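Local coordinates for sterol regulatory element-binding protein cleavage-activating protein (Schizosaccharomyces pombe, PDB 4YHC) that escorts the membrane-bound transcription factor precursor sre1 for its proteolytic processing when sterol or oxygen is low, this chain being the WD40 domain, at residues Arg188-Thr193 / Asp234-Ala239. The protein carries 9 engineered substitutions. Residues are numbered along the deposited sequence; the frame is centred on the assembly and turned at random.
Sequences RIASLT and DILFLA. Engineered in segment 188-193: Ser191 (natural residue Cys).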
loop_
_atom_site.group_PDB
_atom_site.type_symbol
_atom_site.label_atom_id
_atom_site.label_comp_id
_atom_site.label_asym_id
_atom_site.label_seq_id
_atom_site.Cartn_x
_atom_site.Cartn_y
_atom_site.Cartn_z
ATOM N N ARG A 188 6.319 -15.036 -3.634
ATOM C CA ARG A 188 5.919 -14.930 -5.029
ATOM C C ARG A 188 6.154 -13.545 -5.542
ATOM O O ARG A 188 6.063 -12.584 -4.793
ATOM C CB ARG A 188 4.460 -15.267 -5.165
ATOM C CG ARG A 188 4.017 -16.567 -4.583
ATOM C CD ARG A 188 2.602 -16.902 -5.044
ATOM N NE ARG A 188 1.883 -17.819 -4.141
ATOM C CZ ARG A 188 1.963 -19.163 -4.166
ATOM N NH1 ARG A 188 1.310 -19.908 -3.285
ATOM N NH2 ARG A 188 2.736 -19.763 -5.028
ATOM N N ILE A 189 6.559 -13.434 -6.804
ATOM C CA ILE A 189 6.639 -12.147 -7.488
ATOM C C ILE A 189 5.768 -12.207 -8.719
ATOM O O ILE A 189 5.979 -13.085 -9.600
ATOM C CB ILE A 189 8.065 -11.840 -7.950
ATOM C CG1 ILE A 189 9.033 -11.962 -6.792
ATOM C CG2 ILE A 189 8.147 -10.466 -8.557
ATOM C CD1 ILE A 189 8.928 -10.831 -5.785
ATOM N N ALA A 190 4.840 -11.263 -8.831
ATOM C CA ALA A 190 3.845 -11.282 -9.919
ATOM C C ALA A 190 4.053 -10.046 -10.760
ATOM O O ALA A 190 4.226 -8.962 -10.198
ATOM C CB ALA A 190 2.431 -11.295 -9.346
ATOM N N SER A 191 4.018 -10.205 -12.096
ATOM C CA SER A 191 4.275 -9.117 -13.025
ATOM C C SER A 191 3.246 -9.069 -14.160
ATOM O O SER A 191 2.946 -10.038 -14.802
ATOM C CB SER A 191 5.703 -9.215 -13.590
ATOM O OG SER A 191 6.655 -9.472 -12.566
ATOM N N LEU A 192 2.676 -7.921 -14.368
ATOM C CA LEU A 192 1.745 -7.713 -15.467
ATOM C C LEU A 192 2.584 -7.100 -16.553
ATOM O O LEU A 192 3.242 -6.064 -16.319
ATOM C CB LEU A 192 0.619 -6.753 -15.065
ATOM C CG LEU A 192 -0.305 -6.259 -16.220
ATOM C CD1 LEU A 192 -0.980 -7.456 -16.853
ATOM C CD2 LEU A 192 -1.337 -5.321 -15.648
ATOM N N THR A 193 2.656 -7.772 -17.711
ATOM C CA THR A 193 3.455 -7.242 -18.842
ATOM C C THR A 193 2.567 -6.627 -19.916
ATOM O O THR A 193 1.365 -6.859 -19.929
ATOM C CB THR A 193 4.283 -8.336 -19.520
ATOM O OG1 THR A 193 3.414 -9.381 -19.876
ATOM C CG2 THR A 193 5.294 -8.928 -18.581
ATOM N N ASP A 234 -3.081 -15.370 0.037
ATOM C CA ASP A 234 -2.502 -15.934 -1.189
ATOM C C ASP A 234 -3.482 -15.661 -2.422
ATOM O O ASP A 234 -3.818 -16.537 -3.202
ATOM C CB ASP A 234 -2.179 -17.414 -1.051
ATOM C CG ASP A 234 -0.934 -17.807 -1.783
ATOM O OD1 ASP A 234 -0.369 -16.985 -2.526
ATOM O OD2 ASP A 234 -0.448 -18.929 -1.528
ATOM N N ILE A 235 -3.874 -14.420 -2.549
ATOM C CA ILE A 235 -4.811 -14.005 -3.558
ATOM C C ILE A 235 -4.199 -12.893 -4.382
ATOM O O ILE A 235 -3.572 -11.993 -3.809
ATOM C CB ILE A 235 -6.070 -13.438 -2.927
ATOM C CG1 ILE A 235 -6.904 -14.613 -2.410
ATOM C CG2 ILE A 235 -6.923 -12.707 -3.963
ATOM C CD1 ILE A 235 -8.017 -14.160 -1.539
ATOM N N LEU A 236 -4.421 -12.968 -5.689
ATOM C CA LEU A 236 -4.123 -11.902 -6.613
ATOM C C LEU A 236 -5.383 -11.425 -7.303
ATOM O O LEU A 236 -6.219 -12.280 -7.752
ATOM C CB LEU A 236 -3.169 -12.429 -7.671
ATOM C CG LEU A 236 -2.706 -11.398 -8.693
ATOM C CD1 LEU A 236 -1.252 -11.491 -9.008
ATOM C CD2 LEU A 236 -3.469 -11.545 -10.007
ATOM N N PHE A 237 -5.532 -10.095 -7.397
ATOM C CA PHE A 237 -6.679 -9.473 -8.079
ATOM C C PHE A 237 -6.118 -8.990 -9.440
ATOM O O PHE A 237 -5.088 -8.299 -9.485
ATOM C CB PHE A 237 -7.276 -8.310 -7.300
ATOM C CG PHE A 237 -7.980 -8.700 -6.045
ATOM C CD1 PHE A 237 -7.274 -8.945 -4.878
ATOM C CD2 PHE A 237 -9.349 -8.806 -6.009
ATOM C CE1 PHE A 237 -7.931 -9.328 -3.735
ATOM C CE2 PHE A 237 -9.980 -9.179 -4.897
ATOM C CZ PHE A 237 -9.289 -9.407 -3.747
ATOM N N LEU A 238 -6.752 -9.381 -10.551
ATOM C CA LEU A 238 -6.392 -8.982 -11.912
ATOM C C LEU A 238 -7.532 -8.076 -12.445
ATOM O O LEU A 238 -8.609 -8.530 -12.628
ATOM C CB LEU A 238 -6.263 -10.207 -12.791
ATOM C CG LEU A 238 -5.610 -10.114 -14.208
ATOM C CD1 LEU A 238 -6.598 -10.380 -15.316
ATOM C CD2 LEU A 238 -4.896 -8.831 -14.570
ATOM N N ALA A 239 -7.280 -6.798 -12.614
ATOM C CA ALA A 239 -8.230 -5.836 -13.062
ATOM C C ALA A 239 -8.133 -5.740 -14.582
ATOM O O ALA A 239 -7.064 -5.761 -15.138
ATOM C CB ALA A 239 -7.915 -4.492 -12.513
#
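Arg188 and Asp234 form a side-on salt bridge between neighbouring blades of the WD40 beta-propeller, Arg188 near the start of strand 187-193 and Asp234 just before strand 235-239, each the second strand of a four-stranded antiparallel blade. The guanidinium presents its edge to the carboxylate, the two planes only 24° apart, and bonds one nitrogen to each oxygen. Arg188 NE donates to the syn lone pair of Asp234 OD1 at 2.9 Å, while Arg188 NH1 reaches Asp234 OD2 at 2.7 Å along a nearly straight path (N-H...O 169°). Paired bonds of this kind fix the rotation of both flat groups. The arginine chain, extended from CG to NE, bridges the two blades, with Arg188 CA and Asp234 CA 9.3 Å apart. A leucine here would lose both bonds and would probably leave the buried carboxylate of Asp234 without its compensating charge. The remaining guanidinium nitrogen, NH2, hydrogen-bonds a bound citrate, probably from the crystallisation liquor, and Asp234 OD2 also has a weak bond with Ser183 OG. Beyond the ion pair the interface turns apolar, with Ile227 of strand 226-230 touching both Ala190 and Leu192. Leu236 carries CG anti to its backbone N (chi1 -177°), which together with chi2 brings one methyl branch toward the neighbouring blade, where Leu236 CD1 packs against Ala190 CB at 3.7 Å.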